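Local coordinates for protein phosphoacetylglucosamine mutase (Aspergillus lentulus, PDB 5O9X) that interconverts the 6-phosphate and 1-phosphate of N-acetylglucosamine, probably by way of a bisphosphorylated sugar intermediate, at residues L57-A69 against M162-N175. The protein carries 1 engineered substitution. Residues are numbered along the deposited sequence; the frame is centred on the assembly and turned at random.
Sequences LSGQWIGVMVTAA and MTTPQLHYVVRCKN. Engineered in segment 57-69: A69 (natural residue Ser). With G16 (1,6-di-O-phosphono-alpha-D-glucopyranose), chain B.
In the first alpha/beta/alpha domain of this phosphohexomutase, W61, G63 and M65 of central strand 61-66 face helix 164-175, which lies antiparallel to the strand with the axes 8.1 Å apart at their closest. At the far end from the active site, K174 lays its aliphatic tail over one face of the W61 indole. Its chain runs extended to CD; the bend at chi3 (79°) then brings CE over the six-membered ring, 3.6 Å from its centroid, a CH-pi contact, and the bend at chi4 (63°) sets NZ 4.7 Å from the same centroid, a cation-pi contact.

At G63 the helix comes close: V171 CG2 sits 3.6 Å from G63 CA, directly against the strand backbone, and V171 CG1 meets W61 O. Strand 61-66 is the middle one of a five-stranded mixed sheet, between antiparallel 75-81 and parallel 127-132, and the helix also touches K79 and V129 on these neighbours. Further along, L167 CD2 packs 3.9 Å from M65 CB, and the two side chains run past each other in opposite directions. M65 leaves with CG anti to the backbone N and bends at chi2 (67°), carrying CE to 3.2 Å from M162 O. M65 CG lies beside T164 OG1, a hydroxyl that hydrogen-bonds to D286. The helix starts here with a capping box: Q166 N to T163 OG1, T163 N to Q166 OE1.

Beyond the strand, T67 OG1 accepts from A69 N at 2.8 Å in an ST turn and also bonds D133. The turn places A69, engineered from serine, in the loop that in this enzyme family carries the phosphorylated serine, with A69 CB 3.1 Å from phosphate oxygen O2X of the bound glucose 1,6-bisphosphate.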
loop_
_atom_site.group_PDB
_atom_site.type_symbol
_atom_site.label_atom_id
_atom_site.label_comp_id
_atom_site.label_asym_id
_atom_site.label_seq_id
_atom_site.Cartn_x
_atom_site.Cartn_y
_atom_site.Cartn_z
ATOM N N LEU A 57 12.224 13.946 -16.211
ATOM C CA LEU A 57 13.224 13.525 -15.238
ATOM C C LEU A 57 14.479 12.997 -15.912
ATOM O O LEU A 57 15.081 12.038 -15.435
ATOM C CB LEU A 57 12.600 12.572 -14.195
ATOM C CG LEU A 57 11.483 13.222 -13.346
ATOM C CD1 LEU A 57 10.871 12.180 -12.388
ATOM C CD2 LEU A 57 11.992 14.397 -12.515
ATOM N N SER A 58 14.828 13.613 -17.063
ATOM C CA SER A 58 16.085 13.350 -17.835
ATOM C C SER A 58 16.355 11.871 -18.125
ATOM O O SER A 58 17.506 11.409 -18.051
ATOM C CB SER A 58 17.331 13.973 -17.144
ATOM O OG SER A 58 17.129 15.291 -16.632
ATOM N N GLY A 59 15.284 11.141 -18.447
ATOM C CA GLY A 59 15.327 9.738 -18.885
ATOM C C GLY A 59 15.449 8.708 -17.768
ATOM O O GLY A 59 15.894 7.583 -18.011
ATOM N N GLN A 60 15.038 9.073 -16.551
ATOM C CA GLN A 60 15.043 8.140 -15.413
ATOM C C GLN A 60 13.900 7.148 -15.653
ATOM O O GLN A 60 12.931 7.477 -16.301
ATOM C CB GLN A 60 14.901 8.853 -14.070
ATOM C CG GLN A 60 16.229 9.339 -13.455
ATOM C CD GLN A 60 16.026 10.086 -12.161
ATOM O OE1 GLN A 60 15.314 11.069 -12.115
ATOM N NE2 GLN A 60 16.642 9.623 -11.099
ATOM N N TRP A 61 14.113 5.906 -15.249
ATOM C CA TRP A 61 13.101 4.874 -15.364
ATOM C C TRP A 61 11.868 5.269 -14.555
ATOM O O TRP A 61 11.926 5.602 -13.352
ATOM C CB TRP A 61 13.689 3.530 -14.905
ATOM C CG TRP A 61 14.702 3.039 -15.872
ATOM C CD1 TRP A 61 16.047 3.256 -15.839
ATOM C CD2 TRP A 61 14.442 2.236 -17.044
ATOM N NE1 TRP A 61 16.647 2.612 -16.928
ATOM C CE2 TRP A 61 15.696 1.992 -17.677
ATOM C CE3 TRP A 61 13.270 1.686 -17.609
ATOM C CZ2 TRP A 61 15.815 1.251 -18.854
ATOM C CZ3 TRP A 61 13.382 0.922 -18.782
ATOM C CH2 TRP A 61 14.665 0.720 -19.395
ATOM N N ILE A 62 10.741 5.254 -15.243
ATOM C CA ILE A 62 9.414 5.406 -14.564
ATOM C C ILE A 62 8.691 4.020 -14.583
ATOM O O ILE A 62 8.747 3.315 -15.593
ATOM C CB ILE A 62 8.616 6.452 -15.345
ATOM C CG1 ILE A 62 9.285 7.862 -15.205
ATOM C CG2 ILE A 62 7.136 6.553 -14.892
ATOM C CD1 ILE A 62 9.480 8.308 -13.747
ATOM N N GLY A 63 7.942 3.673 -13.526
ATOM C CA GLY A 63 7.313 2.305 -13.538
ATOM C C GLY A 63 5.820 2.484 -13.789
ATOM O O GLY A 63 5.212 3.572 -13.446
ATOM N N VAL A 64 5.213 1.450 -14.380
ATOM C CA VAL A 64 3.779 1.364 -14.467
ATOM C C VAL A 64 3.379 -0.019 -13.933
ATOM O O VAL A 64 3.893 -0.987 -14.407
ATOM C CB VAL A 64 3.290 1.486 -15.945
ATOM C CG1 VAL A 64 1.772 1.417 -15.978
ATOM C CG2 VAL A 64 3.678 2.855 -16.533
ATOM N N MET A 65 2.495 -0.082 -12.950
ATOM C CA MET A 65 2.026 -1.380 -12.436
ATOM C C MET A 65 0.571 -1.520 -12.868
ATOM O O MET A 65 -0.242 -0.611 -12.576
ATOM C CB MET A 65 2.087 -1.380 -10.896
ATOM C CG MET A 65 1.609 -2.705 -10.266
ATOM S SD MET A 65 2.733 -4.063 -10.645
ATOM C CE MET A 65 1.703 -5.415 -10.101
ATOM N N VAL A 66 0.232 -2.610 -13.546
ATOM C CA VAL A 66 -1.146 -2.805 -13.979
ATOM C C VAL A 66 -1.811 -3.747 -12.927
ATOM O O VAL A 66 -1.496 -4.923 -12.866
ATOM C CB VAL A 66 -1.237 -3.406 -15.383
ATOM C CG1 VAL A 66 -2.728 -3.659 -15.767
ATOM C CG2 VAL A 66 -0.511 -2.431 -16.366
ATOM N N THR A 67 -2.681 -3.174 -12.077
ATOM C CA THR A 67 -3.301 -3.931 -11.043
ATOM C C THR A 67 -4.470 -3.073 -10.545
ATOM O O THR A 67 -4.445 -1.844 -10.619
ATOM C CB THR A 67 -2.287 -4.182 -9.825
ATOM O OG1 THR A 67 -2.967 -4.953 -8.851
ATOM C CG2 THR A 67 -1.837 -2.860 -9.125
ATOM N N ALA A 68 -5.479 -3.752 -10.036
ATOM C CA ALA A 68 -6.478 -3.128 -9.151
ATOM C C ALA A 68 -6.362 -3.629 -7.679
ATOM O O ALA A 68 -7.278 -3.375 -6.892
ATOM C CB ALA A 68 -7.902 -3.281 -9.707
ATOM N N ALA A 69 -5.231 -4.297 -7.319
ATOM C CA ALA A 69 -4.830 -4.488 -5.855
ATOM C C ALA A 69 -5.898 -5.235 -5.015
ATOM O O ALA A 69 -6.130 -6.410 -5.292
ATOM C CB ALA A 69 -4.523 -3.125 -5.263
ATOM N N MET A 162 4.585 -9.577 -11.415
ATOM C CA MET A 162 5.308 -9.222 -10.193
ATOM C C MET A 162 4.307 -8.641 -9.209
ATOM O O MET A 162 3.210 -8.196 -9.586
ATOM C CB MET A 162 6.394 -8.139 -10.504
ATOM C CG MET A 162 7.536 -8.644 -11.428
ATOM S SD MET A 162 9.137 -7.828 -11.147
ATOM C CE MET A 162 8.621 -6.228 -11.353
ATOM N N THR A 163 4.703 -8.599 -7.936
ATOM C CA THR A 163 3.866 -7.955 -6.894
ATOM C C THR A 163 4.125 -6.469 -7.101
ATOM O O THR A 163 5.110 -6.091 -7.785
ATOM C CB THR A 163 4.357 -8.360 -5.453
ATOM O OG1 THR A 163 5.643 -7.842 -5.198
ATOM C CG2 THR A 163 4.414 -9.894 -5.263
ATOM N N THR A 164 3.206 -5.629 -6.623
ATOM C CA THR A 164 3.426 -4.189 -6.679
ATOM C C THR A 164 4.772 -3.775 -6.086
ATOM O O THR A 164 5.485 -3.007 -6.705
ATOM C CB THR A 164 2.199 -3.488 -6.084
ATOM O OG1 THR A 164 1.102 -3.706 -6.999
ATOM C CG2 THR A 164 2.409 -1.945 -5.940
ATOM N N PRO A 165 5.095 -4.219 -4.865
ATOM C CA PRO A 165 6.366 -3.765 -4.295
ATOM C C PRO A 165 7.588 -4.258 -5.091
ATOM O O PRO A 165 8.587 -3.541 -5.138
ATOM C CB PRO A 165 6.399 -4.456 -2.907
ATOM C CG PRO A 165 4.982 -4.726 -2.571
ATOM C CD PRO A 165 4.234 -4.902 -3.869
ATOM N N GLN A 166 7.510 -5.448 -5.721
ATOM C CA GLN A 166 8.630 -5.862 -6.665
ATOM C C GLN A 166 8.859 -4.840 -7.764
ATOM O O GLN A 166 10.039 -4.500 -8.051
ATOM C CB GLN A 166 8.415 -7.227 -7.276
ATOM C CG GLN A 166 8.708 -8.309 -6.256
ATOM C CD GLN A 166 8.404 -9.697 -6.831
ATOM O OE1 GLN A 166 7.499 -9.881 -7.712
ATOM N NE2 GLN A 166 9.163 -10.682 -6.357
ATOM N N LEU A 167 7.771 -4.372 -8.389
ATOM C CA LEU A 167 7.909 -3.353 -9.431
ATOM C C LEU A 167 8.547 -2.035 -8.850
ATOM O O LEU A 167 9.482 -1.488 -9.437
ATOM C CB LEU A 167 6.538 -3.159 -10.204
ATOM C CG LEU A 167 6.906 -2.104 -11.229
ATOM C CD1 LEU A 167 7.642 -2.519 -12.504
ATOM C CD2 LEU A 167 5.907 -1.003 -11.370
ATOM N N HIS A 168 8.025 -1.493 -7.715
ATOM C CA HIS A 168 8.676 -0.312 -7.085
ATOM C C HIS A 168 10.188 -0.525 -6.789
ATOM O O HIS A 168 11.054 0.390 -6.980
ATOM C CB HIS A 168 7.985 -0.061 -5.742
ATOM C CG HIS A 168 6.701 0.677 -5.855
ATOM N ND1 HIS A 168 5.548 0.101 -6.335
ATOM C CD2 HIS A 168 6.389 1.969 -5.553
ATOM C CE1 HIS A 168 4.561 0.982 -6.250
ATOM N NE2 HIS A 168 5.056 2.133 -5.822
ATOM N N TYR A 169 10.512 -1.711 -6.289
ATOM C CA TYR A 169 11.917 -2.131 -6.044
ATOM C C TYR A 169 12.758 -2.063 -7.326
ATOM O O TYR A 169 13.859 -1.499 -7.302
ATOM C CB TYR A 169 11.980 -3.569 -5.397
ATOM C CG TYR A 169 13.315 -4.198 -5.491
ATOM C CD1 TYR A 169 14.276 -4.032 -4.408
ATOM C CD2 TYR A 169 13.704 -4.919 -6.621
ATOM C CE1 TYR A 169 15.536 -4.626 -4.485
ATOM C CE2 TYR A 169 14.981 -5.479 -6.698
ATOM C CZ TYR A 169 15.889 -5.321 -5.647
ATOM O OH TYR A 169 17.180 -5.893 -5.740
ATOM N N VAL A 170 12.235 -2.593 -8.441
ATOM C CA VAL A 170 12.937 -2.617 -9.748
ATOM C C VAL A 170 13.217 -1.179 -10.239
ATOM O O VAL A 170 14.324 -0.903 -10.705
ATOM C CB VAL A 170 12.162 -3.394 -10.841
ATOM C CG1 VAL A 170 12.789 -3.218 -12.231
ATOM C CG2 VAL A 170 12.155 -4.877 -10.504
ATOM N N VAL A 171 12.210 -0.312 -10.174
ATOM C CA VAL A 171 12.343 1.115 -10.547
ATOM C C VAL A 171 13.514 1.790 -9.759
ATOM O O VAL A 171 14.415 2.345 -10.389
ATOM C CB VAL A 171 11.038 1.916 -10.331
ATOM C CG1 VAL A 171 11.314 3.420 -10.662
ATOM C CG2 VAL A 171 9.922 1.338 -11.285
ATOM N N ARG A 172 13.453 1.744 -8.427
ATOM C CA ARG A 172 14.528 2.257 -7.547
ATOM C C ARG A 172 15.894 1.637 -7.921
ATOM O O ARG A 172 16.875 2.381 -8.162
ATOM C CB ARG A 172 14.196 2.104 -6.085
ATOM C CG ARG A 172 15.182 2.835 -5.221
ATOM C CD ARG A 172 14.752 2.740 -3.801
ATOM N NE ARG A 172 15.588 3.526 -2.894
ATOM C CZ ARG A 172 15.200 3.847 -1.655
ATOM N NH1 ARG A 172 14.019 3.444 -1.205
ATOM N NH2 ARG A 172 15.970 4.578 -0.862
ATOM N N CYS A 173 15.964 0.322 -8.054
ATOM C CA CYS A 173 17.234 -0.301 -8.468
ATOM C C CYS A 173 17.785 0.242 -9.775
ATOM O O CYS A 173 18.990 0.584 -9.840
ATOM C CB CYS A 173 17.146 -1.842 -8.595
ATOM S SG CYS A 173 16.972 -2.569 -6.959
ATOM N N LYS A 174 16.962 0.307 -10.822
ATOM C CA LYS A 174 17.513 0.711 -12.121
ATOM C C LYS A 174 17.977 2.217 -12.064
ATOM O O LYS A 174 18.874 2.649 -12.806
ATOM C CB LYS A 174 16.494 0.524 -13.241
ATOM C CG LYS A 174 16.029 -0.890 -13.493
ATOM C CD LYS A 174 15.143 -0.925 -14.706
ATOM C CE LYS A 174 15.985 -0.885 -15.979
ATOM N NZ LYS A 174 16.881 -2.051 -16.141
ATOM N N ASN A 175 17.345 3.019 -11.216
ATOM C CA ASN A 175 17.724 4.432 -11.164
ATOM C C ASN A 175 18.912 4.704 -10.227
ATOM O O ASN A 175 19.373 5.835 -10.147
ATOM C CB ASN A 175 16.535 5.307 -10.802
ATOM C CG ASN A 175 15.528 5.410 -11.942
ATOM O OD1 ASN A 175 14.321 5.292 -11.710
ATOM N ND2 ASN A 175 16.000 5.596 -13.150
HETATM C C1 G16 B . -5.515 1.696 -2.081
HETATM C C2 G16 B . -4.530 2.701 -1.493
HETATM C C3 G16 B . -4.649 2.717 0.065
HETATM C C4 G16 B . -6.053 2.990 0.576
HETATM C C5 G16 B . -6.985 1.955 -0.039
HETATM C C6 G16 B . -8.457 2.249 0.130
HETATM O O1 G16 B . -5.175 0.386 -1.616
HETATM O O2 G16 B . -3.144 2.476 -1.900
HETATM O O3 G16 B . -3.705 3.599 0.527
HETATM O O4 G16 B . -6.216 2.891 2.059
HETATM O O5 G16 B . -6.905 1.956 -1.484
HETATM O O6 G16 B . -8.718 3.572 -0.523
HETATM P P G16 B . -10.246 4.110 -0.601
HETATM O O1P G16 B . -10.866 4.044 0.814
HETATM O O2P G16 B . -11.036 3.155 -1.528
HETATM O O3P G16 B . -10.229 5.508 -1.256
HETATM P "P'" G16 B . -4.784 -0.843 -2.627
HETATM O O1X G16 B . -4.006 -0.239 -3.827
HETATM O O2X G16 B . -6.125 -1.397 -3.207
HETATM O O3X G16 B . -4.152 -1.925 -1.820
#